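Local coordinates for protein alpha-1,3-glucanase (Paenibacillus glycanilyticus, PDB 6K0P) that hydrolyses alpha-1,3-glucan as a family 87 glycoside hydrolase, its catalytic domain here bound to the disaccharide nigerose, at residues A[518-523]-A[553-558]; A[299-304]-A[321-326]; A[92-97]-A[149-154]; A[339-344]-A[369-374]. The protein carries 1 engineered substitution. All coordinates share one frame; numbering follows the deposited sequence.

Contacts 1, 2 and 4 belong to one parallel beta-helix, whereas contact 3 lies in the N-terminal beta domain. Contacts 2 and 4 are closest: their centres are about 19 Å apart and their nearest atoms about 5 Å, and strands 319-326 and 343-350 are neighbours. Contact 1, near the C-terminal end, is about 38 Å from contact 2, centre to centre. Contact 3 lies about 28 Å from contact 2, again between centres. Trp302 and Glu304 of contact 2 touch Gln140, part of one glycan pocket. Bound glucose units come within about 7 Å of the Trp302 side chain, and about 10 Å of Lys523 in contact 1 and Asn370 in contact 4.

Contact 1: residues A[518-523]-A[553-558]; sequences SRYGIK and AIYGEA. With SO4 (sulfate ion), chain E.
Tyr555 meets Tyr520 through CB and the near side of its ring. That carbon sits 3.3 Å from the centroid of the Tyr520 ring and only 4° off the ring normal, a CH-pi contact over the middle of the face. With CG anti to the backbone N (chi1 178°), the Tyr555 ring runs out beside Tyr520 in the same direction. CG is 3.7 Å from Tyr520 CZ, and CD1 lies 3.5 Å from Tyr520 OH. CD1 also lies 3.6 Å from sulfate O4, with CE1 a little further off. The planes are only 20° apart, but the rings are slid so far that they barely overlap, leaving CB as the part that covers the Tyr520 face. On the other flank, CD2 faces Lys523 CG at 4.1 Å. The tip, OH, bonds to Asp453 and Gln559, while Tyr520 OH and Lys523 NZ both turn to Asp454, so two neighbouring aspartates receive the polar ends.

Two backbone bonds fix the parallel register: Ile522 N to Ala553 O at 2.9 Å, then Tyr555 N to Ile522 O, also 2.9 Å. On the face away from the tyrosines, Ile522 CG2 meets Ile554 CD1. A side chain at Gly521 would run into Ala553 O. Beyond the strand the chain bends round a sulfate, probably from the crystallisation liquor, which accepts from Gly556 N through O4 and Ala558 N through O3, each at 2.9 Å. Short parallel strands paired in register across corners of the chain, 554-555 beside 520-524, are characteristic of neighbouring coils of a parallel beta-helix.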
loop_
_atom_site.group_PDB
_atom_site.type_symbol
_atom_site.label_atom_id
_atom_site.label_comp_id
_atom_site.label_asym_id
_atom_site.label_seq_id
_atom_site.Cartn_x
_atom_site.Cartn_y
_atom_site.Cartn_z
ATOM N N SER A 518 1.198 20.284 10.752
ATOM C CA SER A 518 0.140 21.063 11.396
ATOM C C SER A 518 0.465 21.374 12.849
ATOM O O SER A 518 0.026 22.407 13.375
ATOM C CB SER A 518 -1.209 20.352 11.288
ATOM O OG SER A 518 -1.337 19.321 12.252
ATOM N N ARG A 519 1.237 20.513 13.511
ATOM C CA ARG A 519 1.590 20.705 14.912
ATOM C C ARG A 519 3.081 20.988 15.061
ATOM O O ARG A 519 3.467 22.135 15.296
ATOM C CB ARG A 519 1.151 19.520 15.774
ATOM C CG ARG A 519 -0.353 19.193 15.701
ATOM C CD ARG A 519 -1.180 20.079 16.623
ATOM N NE ARG A 519 -0.916 19.810 18.038
ATOM C CZ ARG A 519 -1.500 20.456 19.042
ATOM N NH1 ARG A 519 -2.390 21.408 18.791
ATOM N NH2 ARG A 519 -1.191 20.154 20.297
ATOM N N TYR A 520 3.938 19.974 14.924
ATOM C CA TYR A 520 5.365 20.131 15.178
ATOM C C TYR A 520 6.170 19.433 14.093
ATOM O O TYR A 520 5.735 18.427 13.525
ATOM C CB TYR A 520 5.784 19.507 16.523
ATOM C CG TYR A 520 4.864 19.819 17.685
ATOM C CD1 TYR A 520 4.772 21.111 18.196
ATOM C CD2 TYR A 520 4.104 18.823 18.281
ATOM C CE1 TYR A 520 3.929 21.400 19.253
ATOM C CE2 TYR A 520 3.266 19.099 19.344
ATOM C CZ TYR A 520 3.179 20.392 19.822
ATOM O OH TYR A 520 2.345 20.673 20.881
ATOM N N GLY A 521 7.365 19.957 13.827
ATOM C CA GLY A 521 8.292 19.225 12.981
ATOM C C GLY A 521 8.715 17.915 13.615
ATOM O O GLY A 521 8.672 16.860 12.979
ATOM N N ILE A 522 9.123 17.970 14.881
ATOM C CA ILE A 522 9.582 16.811 15.636
ATOM C C ILE A 522 8.820 16.779 16.951
ATOM O O ILE A 522 8.698 17.809 17.623
ATOM C CB ILE A 522 11.099 16.897 15.897
ATOM C CG1 ILE A 522 11.859 16.912 14.567
ATOM C CG2 ILE A 522 11.565 15.750 16.813
ATOM C CD1 ILE A 522 13.291 17.362 14.683
ATOM N N LYS A 523 8.287 15.612 17.310
ATOM C CA LYS A 523 7.663 15.422 18.614
ATOM C C LYS A 523 8.396 14.319 19.362
ATOM O O LYS A 523 8.529 13.195 18.855
ATOM C CB LYS A 523 6.179 15.076 18.505
ATOM C CG LYS A 523 5.559 14.823 19.885
ATOM C CD LYS A 523 4.040 14.762 19.833
ATOM C CE LYS A 523 3.454 14.406 21.198
ATOM N NZ LYS A 523 1.954 14.326 21.174
ATOM N N ALA A 553 8.709 24.126 16.068
ATOM C CA ALA A 553 9.540 23.176 15.335
ATOM C C ALA A 553 9.671 21.849 16.072
ATOM O O ALA A 553 9.592 20.784 15.450
ATOM C CB ALA A 553 10.917 23.768 15.052
ATOM N N ILE A 554 9.891 21.882 17.383
ATOM C CA ILE A 554 10.076 20.665 18.168
ATOM C C ILE A 554 9.299 20.775 19.470
ATOM O O ILE A 554 9.327 21.813 20.145
ATOM C CB ILE A 554 11.568 20.324 18.410
ATOM C CG1 ILE A 554 11.706 19.063 19.275
ATOM C CG2 ILE A 554 12.309 21.508 19.061
ATOM C CD1 ILE A 554 13.116 18.463 19.298
ATOM N N TYR A 555 8.602 19.695 19.821
ATOM C CA TYR A 555 7.895 19.567 21.084
ATOM C C TYR A 555 8.512 18.441 21.904
ATOM O O TYR A 555 8.844 17.375 21.366
ATOM C CB TYR A 555 6.404 19.252 20.865
ATOM C CG TYR A 555 5.683 19.062 22.180
ATOM C CD1 TYR A 555 5.202 20.156 22.888
ATOM C CD2 TYR A 555 5.515 17.797 22.731
ATOM C CE1 TYR A 555 4.562 19.992 24.101
ATOM C CE2 TYR A 555 4.883 17.621 23.956
ATOM C CZ TYR A 555 4.407 18.724 24.631
ATOM O OH TYR A 555 3.783 18.567 25.849
ATOM N N GLY A 556 8.662 18.678 23.210
ATOM C CA GLY A 556 8.973 17.639 24.168
ATOM C C GLY A 556 10.401 17.621 24.675
ATOM O O GLY A 556 10.705 16.830 25.580
ATOM N N GLU A 557 11.282 18.462 24.127
ATOM C CA GLU A 557 12.705 18.347 24.441
ATOM C C GLU A 557 12.982 18.610 25.920
ATOM O O GLU A 557 13.727 17.861 26.568
ATOM C CB GLU A 557 13.523 19.282 23.555
ATOM C CG GLU A 557 15.021 19.064 23.723
ATOM C CD GLU A 557 15.860 19.832 22.720
ATOM O OE1 GLU A 557 15.321 20.715 22.015
ATOM O OE2 GLU A 557 17.069 19.536 22.636
ATOM N N ALA A 558 12.392 19.673 26.474
ATOM C CA ALA A 558 12.631 20.005 27.874
ATOM C C ALA A 558 12.010 18.984 28.816
ATOM O O ALA A 558 12.478 18.827 29.949
ATOM C CB ALA A 558 12.089 21.402 28.181
HETATM S S SO4 E . 9.140 21.186 25.708
HETATM O O1 SO4 E . 9.121 19.914 26.401
HETATM O O2 SO4 E . 8.697 22.225 26.665
HETATM O O3 SO4 E . 10.474 21.508 25.231
HETATM O O4 SO4 E . 8.252 21.190 24.538
#

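Contact 2: residues A[299-304]-A[321-326]; sequences QNIWVE and KNNRIK
Trp302 runs obliquely across Arg324, its CG 4.0 Å from Arg324 CD, and the guanidinium and indole planes are 15° apart. Two residues along the same strand, Lys326 brings CE to 3.5 Å from Trp302 NE1. The indole N-H points at Glu304 OE2, 2.7 Å away in the ring plane and on the anti lone pair of that oxygen, a nearly straight bond (166°) that fixes the turn of the ring. Replacing Trp302 by a leucine would probably leave Glu304 OE2 without this donor and Arg324 CD and Lys326 CE without the surface they pack on. The two cationic ends reach Glu173 and Glu171, both in the N-terminal domain. A water links Arg324 NE with Asn300 OD1 and Asn322 O; Asn300 ND2 bonds to Asp270.

Where the chain turns at Asn300, Asn323 substitutes its side chain for a backbone acceptor: OD1 takes Ile301 N at 2.9 Å. Regular bonding resumes, with Arg324 N to Ile301 O at 2.8 Å and Val303 N to Arg324 O at 2.9 Å. Parallel strands stacked in register, with a polar corner closed by asparagine, are typical of adjacent coils in a pectate-lyase-like beta-helix.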
loop_
_atom_site.group_PDB
_atom_site.type_symbol
_atom_site.label_atom_id
_atom_site.label_comp_id
_atom_site.label_asym_id
_atom_site.label_seq_id
_atom_site.Cartn_x
_atom_site.Cartn_y
_atom_site.Cartn_z
ATOM N N GLN A 299 6.562 -11.378 -10.618
ATOM C CA GLN A 299 6.939 -10.216 -11.419
ATOM C C GLN A 299 5.809 -9.749 -12.320
ATOM O O GLN A 299 5.196 -10.554 -13.024
ATOM C CB GLN A 299 8.168 -10.527 -12.277
ATOM C CG GLN A 299 8.695 -9.310 -13.024
ATOM C CD GLN A 299 10.146 -9.468 -13.444
ATOM O OE1 GLN A 299 10.895 -10.250 -12.857
ATOM N NE2 GLN A 299 10.551 -8.716 -14.463
ATOM N N ASN A 300 5.563 -8.435 -12.329
ATOM C CA ASN A 300 4.566 -7.847 -13.233
ATOM C C ASN A 300 3.196 -8.508 -13.072
ATOM O O ASN A 300 2.524 -8.853 -14.050
ATOM C CB ASN A 300 5.043 -7.891 -14.689
ATOM C CG ASN A 300 4.142 -7.100 -15.639
ATOM O OD1 ASN A 300 3.589 -6.044 -15.279
ATOM N ND2 ASN A 300 3.988 -7.611 -16.862
ATOM N N ILE A 301 2.788 -8.720 -11.825
ATOM C CA ILE A 301 1.422 -9.144 -11.552
ATOM C C ILE A 301 0.665 -8.015 -10.863
ATOM O O ILE A 301 1.245 -7.148 -10.195
ATOM C CB ILE A 301 1.277 -10.496 -10.821
ATOM C CG1 ILE A 301 1.627 -10.378 -9.348
ATOM C CG2 ILE A 301 2.118 -11.594 -11.512
ATOM C CD1 ILE A 301 1.161 -11.598 -8.558
ATOM N N TRP A 302 -0.650 -8.013 -11.069
ATOM C CA TRP A 302 -1.563 -7.000 -10.550
ATOM C C TRP A 302 -2.626 -7.757 -9.765
ATOM O O TRP A 302 -3.325 -8.605 -10.327
ATOM C CB TRP A 302 -2.149 -6.245 -11.748
ATOM C CG TRP A 302 -3.302 -5.288 -11.529
ATOM C CD1 TRP A 302 -3.946 -4.975 -10.359
ATOM C CD2 TRP A 302 -3.935 -4.520 -12.555
ATOM N NE1 TRP A 302 -4.950 -4.056 -10.606
ATOM C CE2 TRP A 302 -4.965 -3.772 -11.950
ATOM C CE3 TRP A 302 -3.732 -4.399 -13.935
ATOM C CZ2 TRP A 302 -5.790 -2.916 -12.679
ATOM C CZ3 TRP A 302 -4.556 -3.549 -14.658
ATOM C CH2 TRP A 302 -5.570 -2.818 -14.028
ATOM N N VAL A 303 -2.698 -7.514 -8.455
ATOM C CA VAL A 303 -3.552 -8.282 -7.555
ATOM C C VAL A 303 -4.451 -7.323 -6.785
ATOM O O VAL A 303 -3.981 -6.290 -6.291
ATOM C CB VAL A 303 -2.685 -9.120 -6.589
ATOM C CG1 VAL A 303 -3.531 -9.906 -5.624
ATOM C CG2 VAL A 303 -1.775 -10.048 -7.375
ATOM N N GLU A 304 -5.734 -7.673 -6.678
ATOM C CA GLU A 304 -6.721 -6.892 -5.940
ATOM C C GLU A 304 -7.670 -7.800 -5.178
ATOM O O GLU A 304 -7.927 -8.938 -5.579
ATOM C CB GLU A 304 -7.586 -6.006 -6.848
ATOM C CG GLU A 304 -6.760 -5.075 -7.719
ATOM C CD GLU A 304 -7.473 -3.786 -8.103
ATOM O OE1 GLU A 304 -8.537 -3.449 -7.518
ATOM O OE2 GLU A 304 -6.943 -3.075 -8.987
ATOM N N LYS A 321 8.893 -8.021 -8.008
ATOM C CA LYS A 321 9.318 -6.904 -8.839
ATOM C C LYS A 321 8.208 -6.498 -9.796
ATOM O O LYS A 321 7.528 -7.356 -10.362
ATOM C CB LYS A 321 10.584 -7.288 -9.630
ATOM C CG LYS A 321 11.157 -6.240 -10.561
ATOM C CD LYS A 321 12.328 -6.859 -11.333
ATOM C CE LYS A 321 13.031 -5.836 -12.206
ATOM N NZ LYS A 321 14.138 -6.462 -12.976
ATOM N N ASN A 322 8.025 -5.187 -9.965
ATOM C CA ASN A 322 7.130 -4.617 -10.987
ATOM C C ASN A 322 5.659 -4.960 -10.758
ATOM O O ASN A 322 4.869 -4.968 -11.705
ATOM C CB ASN A 322 7.546 -5.000 -12.415
ATOM C CG ASN A 322 8.943 -4.541 -12.760
ATOM O OD1 ASN A 322 9.494 -3.628 -12.140
ATOM N ND2 ASN A 322 9.525 -5.174 -13.771
ATOM N N ASN A 323 5.266 -5.224 -9.514
ATOM C CA ASN A 323 3.904 -5.643 -9.225
ATOM C C ASN A 323 3.037 -4.453 -8.830
ATOM O O ASN A 323 3.530 -3.398 -8.421
ATOM C CB ASN A 323 3.881 -6.686 -8.106
ATOM C CG ASN A 323 4.684 -7.924 -8.460
ATOM O OD1 ASN A 323 4.408 -8.578 -9.454
ATOM N ND2 ASN A 323 5.697 -8.237 -7.655
ATOM N N ARG A 324 1.722 -4.657 -8.942
ATOM C CA ARG A 324 0.714 -3.691 -8.514
ATOM C C ARG A 324 -0.173 -4.389 -7.504
ATOM O O ARG A 324 -0.755 -5.434 -7.811
ATOM C CB ARG A 324 -0.154 -3.235 -9.690
ATOM C CG ARG A 324 0.615 -2.972 -10.946
ATOM C CD ARG A 324 -0.306 -2.667 -12.114
ATOM N NE ARG A 324 0.492 -2.668 -13.324
ATOM C CZ ARG A 324 0.154 -2.065 -14.452
ATOM N NH1 ARG A 324 -0.998 -1.417 -14.537
ATOM N NH2 ARG A 324 0.978 -2.119 -15.497
ATOM N N ILE A 325 -0.271 -3.822 -6.307
ATOM C CA ILE A 325 -1.057 -4.390 -5.219
ATOM C C ILE A 325 -2.092 -3.338 -4.865
ATOM O O ILE A 325 -1.742 -2.294 -4.310
ATOM C CB ILE A 325 -0.182 -4.694 -4.000
ATOM C CG1 ILE A 325 1.015 -5.553 -4.403
ATOM C CG2 ILE A 325 -1.012 -5.355 -2.904
ATOM C CD1 ILE A 325 2.127 -5.533 -3.369
ATOM N N LYS A 326 -3.356 -3.586 -5.186
ATOM C CA LYS A 326 -4.363 -2.553 -4.984
ATOM C C LYS A 326 -5.588 -3.101 -4.271
ATOM O O LYS A 326 -6.039 -4.216 -4.547
ATOM C CB LYS A 326 -4.773 -1.890 -6.307
ATOM C CG LYS A 326 -3.683 -0.989 -6.911
ATOM C CD LYS A 326 -4.212 -0.190 -8.114
ATOM C CE LYS A 326 -3.975 -0.924 -9.416
ATOM N NZ LYS A 326 -4.645 -0.209 -10.542
HETATM O O HOH W 1 8.367 -6.979 -15.813
HETATM O O HOH W 2 13.714 -7.897 -14.908
HETATM O O HOH W 3 2.830 -3.948 -16.899
HETATM O O HOH W 4 2.676 -4.494 -13.269
HETATM O O HOH W 5 -7.361 -0.783 -10.041
#

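Contact 3: residues A[92-97]-A[149-154]; sequences YADGVS and AGTKIK
Lys154 folds over the ring of Tyr92, its neighbour in a hydrogen-bonded antiparallel pair. The lysine leaves the backbone extended, then bends at chi3 (60°), which brings CE to 3.8 Å from Tyr92 CG and sets NZ above the ring. NZ stands 4.5 Å from the Tyr92 centroid and 17° off the normal, a cation-pi contact over the face opposite the one Ser97 CA covers. The ammonium group also bonds to Gln156, has a second cation-pi partner in Tyr63, and reaches Gly95 O through a water. Tyr92 OH bonds to Asp158.

On the other side of the sheet Ala93 CB packs against Ile153 CD1 at 4.0 Å. Asp94, in the type I' turn from Ala93 to Val96, has its carboxylate swung to the backbone N side of CB, and from there OD1 accepts Lys152 N at 2.9 Å. This donor comes from the syn side but 31° out of the carboxylate plane. Asp94 N in turn donates to Lys152 O at 2.8 Å, so Asp94 grips one residue by backbone and side chain together. Waters join Asp94 OD2 to Thr151 OG1, which also bonds to Pro148 O, and Asp94 OD1 to Gly150 O.

The chemistry implies a hairpin tip pinned to strand 152-156 at two points: a carboxylate, likely to be charged, held by a backbone N-H and waters, and a lysine whose ammonium charge is probably stabilised by two aromatic rings and polar acceptors.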
loop_
_atom_site.group_PDB
_atom_site.type_symbol
_atom_site.label_atom_id
_atom_site.label_comp_id
_atom_site.label_asym_id
_atom_site.label_seq_id
_atom_site.Cartn_x
_atom_site.Cartn_y
_atom_site.Cartn_z
ATOM N N TYR A 92 -14.867 10.319 -22.483
ATOM C CA TYR A 92 -14.793 11.019 -23.757
ATOM C C TYR A 92 -13.333 11.296 -24.091
ATOM O O TYR A 92 -12.512 11.545 -23.199
ATOM C CB TYR A 92 -15.481 12.387 -23.651
ATOM C CG TYR A 92 -16.989 12.369 -23.610
ATOM C CD1 TYR A 92 -17.675 11.829 -22.529
ATOM C CD2 TYR A 92 -17.730 12.925 -24.642
ATOM C CE1 TYR A 92 -19.064 11.824 -22.492
ATOM C CE2 TYR A 92 -19.109 12.930 -24.616
ATOM C CZ TYR A 92 -19.771 12.376 -23.547
ATOM O OH TYR A 92 -21.141 12.391 -23.539
ATOM N N ALA A 93 -13.013 11.267 -25.391
ATOM C CA ALA A 93 -11.704 11.669 -25.895
ATOM C C ALA A 93 -11.916 12.816 -26.869
ATOM O O ALA A 93 -12.627 12.660 -27.871
ATOM C CB ALA A 93 -10.992 10.508 -26.597
ATOM N N ASP A 94 -11.309 13.969 -26.563
ATOM C CA ASP A 94 -11.448 15.182 -27.373
ATOM C C ASP A 94 -12.909 15.488 -27.686
ATOM O O ASP A 94 -13.268 15.869 -28.803
ATOM C CB ASP A 94 -10.584 15.126 -28.632
ATOM C CG ASP A 94 -9.108 15.100 -28.315
ATOM O OD1 ASP A 94 -8.708 15.657 -27.266
ATOM O OD2 ASP A 94 -8.346 14.525 -29.117
ATOM N N GLY A 95 -13.765 15.308 -26.685
ATOM C CA GLY A 95 -15.156 15.685 -26.802
ATOM C C GLY A 95 -16.067 14.647 -27.410
ATOM O O GLY A 95 -17.277 14.896 -27.517
ATOM N N VAL A 96 -15.539 13.492 -27.805
ATOM C CA VAL A 96 -16.316 12.429 -28.434
ATOM C C VAL A 96 -16.435 11.277 -27.445
ATOM O O VAL A 96 -15.425 10.825 -26.891
ATOM C CB VAL A 96 -15.648 11.960 -29.739
ATOM C CG1 VAL A 96 -16.453 10.850 -30.382
ATOM C CG2 VAL A 96 -15.481 13.135 -30.701
ATOM N N SER A 97 -17.660 10.793 -27.230
ATOM C CA SER A 97 -17.855 9.709 -26.272
ATOM C C SER A 97 -17.175 8.441 -26.773
ATOM O O SER A 97 -17.232 8.114 -27.961
ATOM C CB SER A 97 -19.345 9.444 -26.034
ATOM O OG SER A 97 -19.972 8.940 -27.198
ATOM N N ALA A 149 -0.467 11.880 -25.998
ATOM C CA ALA A 149 -0.345 12.915 -24.984
ATOM C C ALA A 149 -0.967 14.195 -25.523
ATOM O O ALA A 149 -0.891 14.482 -26.722
ATOM C CB ALA A 149 1.128 13.143 -24.651
ATOM N N GLY A 150 -1.631 14.940 -24.637
ATOM C CA GLY A 150 -2.390 16.111 -25.027
ATOM C C GLY A 150 -3.860 15.864 -25.296
ATOM O O GLY A 150 -4.629 16.830 -25.392
ATOM N N THR A 151 -4.281 14.607 -25.434
ATOM C CA THR A 151 -5.701 14.317 -25.595
ATOM C C THR A 151 -6.456 14.742 -24.342
ATOM O O THR A 151 -5.987 14.521 -23.219
ATOM C CB THR A 151 -5.893 12.805 -25.790
ATOM O OG1 THR A 151 -5.175 12.363 -26.948
ATOM C CG2 THR A 151 -7.362 12.450 -25.961
ATOM N N LYS A 152 -7.632 15.346 -24.539
ATOM C CA LYS A 152 -8.542 15.645 -23.434
ATOM C C LYS A 152 -9.366 14.398 -23.142
ATOM O O LYS A 152 -10.164 13.963 -23.979
ATOM C CB LYS A 152 -9.478 16.795 -23.799
ATOM C CG LYS A 152 -8.794 18.139 -23.995
ATOM C CD LYS A 152 -7.918 18.509 -22.824
ATOM C CE LYS A 152 -7.620 20.012 -22.819
ATOM N NZ LYS A 152 -6.280 20.314 -22.250
ATOM N N ILE A 153 -9.182 13.824 -21.958
ATOM C CA ILE A 153 -9.945 12.665 -21.514
ATOM C C ILE A 153 -10.915 13.165 -20.458
ATOM O O ILE A 153 -10.506 13.557 -19.356
ATOM C CB ILE A 153 -9.040 11.557 -20.965
ATOM C CG1 ILE A 153 -8.121 11.006 -22.068
ATOM C CG2 ILE A 153 -9.883 10.439 -20.344
ATOM C CD1 ILE A 153 -8.856 10.298 -23.200
ATOM N N LYS A 154 -12.196 13.189 -20.807
ATOM C CA LYS A 154 -13.224 13.750 -19.942
ATOM C C LYS A 154 -14.005 12.606 -19.307
ATOM O O LYS A 154 -14.411 11.666 -19.997
ATOM C CB LYS A 154 -14.133 14.664 -20.768
ATOM C CG LYS A 154 -15.266 15.298 -20.000
ATOM C CD LYS A 154 -15.968 16.377 -20.838
ATOM C CE LYS A 154 -16.558 15.802 -22.118
ATOM N NZ LYS A 154 -17.652 16.711 -22.594
HETATM O O HOH W 6 -5.831 13.671 -29.200
HETATM O O HOH W 7 -6.539 17.423 -27.540
HETATM O O HOH W 8 -13.022 14.806 -23.981
HETATM O O HOH W 9 -18.372 16.460 -25.332
#

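Contact 4: residues A[339-344]-A[369-374]; sequences SSYNVI and YNVGNK
Asn342 and Asn373 lie side by side at a turn of the parallel beta-helix. Asn342 OD1 takes Asn318 N, Asn373 OD1 takes Asn342 N, and Asn397 OD1 takes Asn373 N, a repeated side-chain-to-backbone pattern from coil to coil. Hydrogen bonds of the amides come first. Both side chains share the same torsions (chi1 -64°, chi2 -75°), and their planes are nearly coplanar, 6° apart. Asn373 OD1 accepts twice at 3.0 Å: from Asn342 ND2 in the carbonyl plane, and from Asn342 N, which comes in above it. The other end, Asn373 ND2, gives its N-H to Ser339 O at 3.0 Å. An aspartate in place of Asn373 would probably leave Ser339 O without that donor and set a charge against its carbonyl.

Backbone bonds carry the pairing on, with Tyr341 N to Val371 O at 2.9 Å, Lys374 N to Asn342 O at 3.0 Å and Ile344 N to Lys374 O at 2.9 Å. Ser340 OG accepts Val371 N and also bonds to Gly338 O.

Apolar and ring packing completes the contact around Tyr341. Its ring meets that of Tyr317, Val371 O lies over one face, and Tyr341 OH comes to 3.6 Å from Val371 CG2.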
loop_
_atom_site.group_PDB
_atom_site.type_symbol
_atom_site.label_atom_id
_atom_site.label_comp_id
_atom_site.label_asym_id
_atom_site.label_seq_id
_atom_site.Cartn_x
_atom_site.Cartn_y
_atom_site.Cartn_z
ATOM N N SER A 339 12.745 -14.200 7.336
ATOM C CA SER A 339 12.842 -13.884 5.917
ATOM C C SER A 339 14.003 -12.945 5.635
ATOM O O SER A 339 14.048 -11.821 6.156
ATOM C CB SER A 339 11.529 -13.263 5.443
ATOM O OG SER A 339 10.449 -14.164 5.630
ATOM N N SER A 340 14.925 -13.385 4.772
ATOM C CA SER A 340 16.182 -12.684 4.560
ATOM C C SER A 340 16.555 -12.642 3.085
ATOM O O SER A 340 16.151 -13.498 2.292
ATOM C CB SER A 340 17.304 -13.361 5.356
ATOM O OG SER A 340 17.035 -13.271 6.744
ATOM N N TYR A 341 17.340 -11.625 2.724
ATOM C CA TYR A 341 17.942 -11.528 1.394
ATOM C C TYR A 341 16.899 -11.477 0.282
ATOM O O TYR A 341 17.145 -11.939 -0.838
ATOM C CB TYR A 341 18.982 -12.629 1.147
ATOM C CG TYR A 341 20.039 -12.648 2.225
ATOM C CD1 TYR A 341 20.968 -11.619 2.316
ATOM C CD2 TYR A 341 20.087 -13.670 3.164
ATOM C CE1 TYR A 341 21.926 -11.613 3.309
ATOM C CE2 TYR A 341 21.049 -13.674 4.163
ATOM C CZ TYR A 341 21.955 -12.641 4.222
ATOM O OH TYR A 341 22.915 -12.636 5.212
ATOM N N ASN A 342 15.734 -10.908 0.576
ATOM C CA ASN A 342 14.699 -10.744 -0.433
ATOM C C ASN A 342 14.861 -9.417 -1.156
ATOM O O ASN A 342 15.360 -8.429 -0.599
ATOM C CB ASN A 342 13.313 -10.824 0.199
ATOM C CG ASN A 342 13.040 -12.179 0.808
ATOM O OD1 ASN A 342 12.796 -13.154 0.092
ATOM N ND2 ASN A 342 13.103 -12.260 2.129
ATOM N N VAL A 343 14.413 -9.399 -2.404
ATOM C CA VAL A 343 14.424 -8.220 -3.256
ATOM C C VAL A 343 12.968 -7.837 -3.498
ATOM O O VAL A 343 12.251 -8.523 -4.235
ATOM C CB VAL A 343 15.161 -8.507 -4.570
ATOM C CG1 VAL A 343 15.026 -7.339 -5.543
ATOM C CG2 VAL A 343 16.635 -8.793 -4.271
ATOM N N ILE A 344 12.523 -6.762 -2.853
ATOM C CA ILE A 344 11.179 -6.222 -3.038
ATOM C C ILE A 344 11.367 -4.897 -3.763
ATOM O O ILE A 344 11.616 -3.865 -3.131
ATOM C CB ILE A 344 10.461 -6.040 -1.688
ATOM C CG1 ILE A 344 10.550 -7.323 -0.852
ATOM C CG2 ILE A 344 9.006 -5.604 -1.889
ATOM C CD1 ILE A 344 9.972 -8.541 -1.510
ATOM N N TYR A 369 17.549 -12.835 13.161
ATOM C CA TYR A 369 16.912 -11.649 12.610
ATOM C C TYR A 369 16.578 -11.868 11.143
ATOM O O TYR A 369 17.230 -12.658 10.450
ATOM C CB TYR A 369 17.874 -10.454 12.655
ATOM C CG TYR A 369 18.390 -10.095 14.027
ATOM C CD1 TYR A 369 17.676 -9.236 14.851
ATOM C CD2 TYR A 369 19.612 -10.578 14.480
ATOM C CE1 TYR A 369 18.142 -8.888 16.104
ATOM C CE2 TYR A 369 20.090 -10.236 15.734
ATOM C CZ TYR A 369 19.349 -9.390 16.541
ATOM O OH TYR A 369 19.806 -9.047 17.795
ATOM N N ASN A 370 15.564 -11.143 10.668
ATOM C CA ASN A 370 15.434 -10.920 9.235
ATOM C C ASN A 370 16.557 -9.983 8.813
ATOM O O ASN A 370 16.691 -8.890 9.371
ATOM C CB ASN A 370 14.100 -10.237 8.926
ATOM C CG ASN A 370 12.903 -11.061 9.332
ATOM O OD1 ASN A 370 12.993 -11.931 10.193
ATOM N ND2 ASN A 370 11.759 -10.764 8.731
ATOM N N VAL A 371 17.358 -10.392 7.829
ATOM C CA VAL A 371 18.552 -9.640 7.453
ATOM C C VAL A 371 18.688 -9.534 5.941
ATOM O O VAL A 371 18.220 -10.396 5.188
ATOM C CB VAL A 371 19.860 -10.226 8.053
ATOM C CG1 VAL A 371 19.767 -10.370 9.569
ATOM C CG2 VAL A 371 20.228 -11.560 7.394
ATOM N N GLY A 372 19.358 -8.473 5.497
ATOM C CA GLY A 372 19.802 -8.405 4.120
ATOM C C GLY A 372 18.718 -8.144 3.104
ATOM O O GLY A 372 18.963 -8.313 1.905
ATOM N N ASN A 373 17.533 -7.738 3.541
ATOM C CA ASN A 373 16.448 -7.451 2.618
ATOM C C ASN A 373 16.617 -6.067 2.010
ATOM O O ASN A 373 17.197 -5.163 2.616
ATOM C CB ASN A 373 15.110 -7.530 3.351
ATOM C CG ASN A 373 14.820 -8.928 3.860
ATOM O OD1 ASN A 373 14.471 -9.817 3.085
ATOM N ND2 ASN A 373 14.965 -9.136 5.167
ATOM N N LYS A 374 16.122 -5.915 0.786
ATOM C CA LYS A 374 16.198 -4.657 0.056
ATOM C C LYS A 374 14.799 -4.342 -0.448
ATOM O O LYS A 374 14.280 -5.039 -1.329
ATOM C CB LYS A 374 17.207 -4.741 -1.091
ATOM C CG LYS A 374 18.652 -4.907 -0.596
ATOM C CD LYS A 374 19.625 -5.017 -1.756
ATOM C CE LYS A 374 21.051 -5.223 -1.259
ATOM N NZ LYS A 374 21.516 -4.107 -0.382
HETATM O O HOH W 10 18.276 -8.359 -0.757
#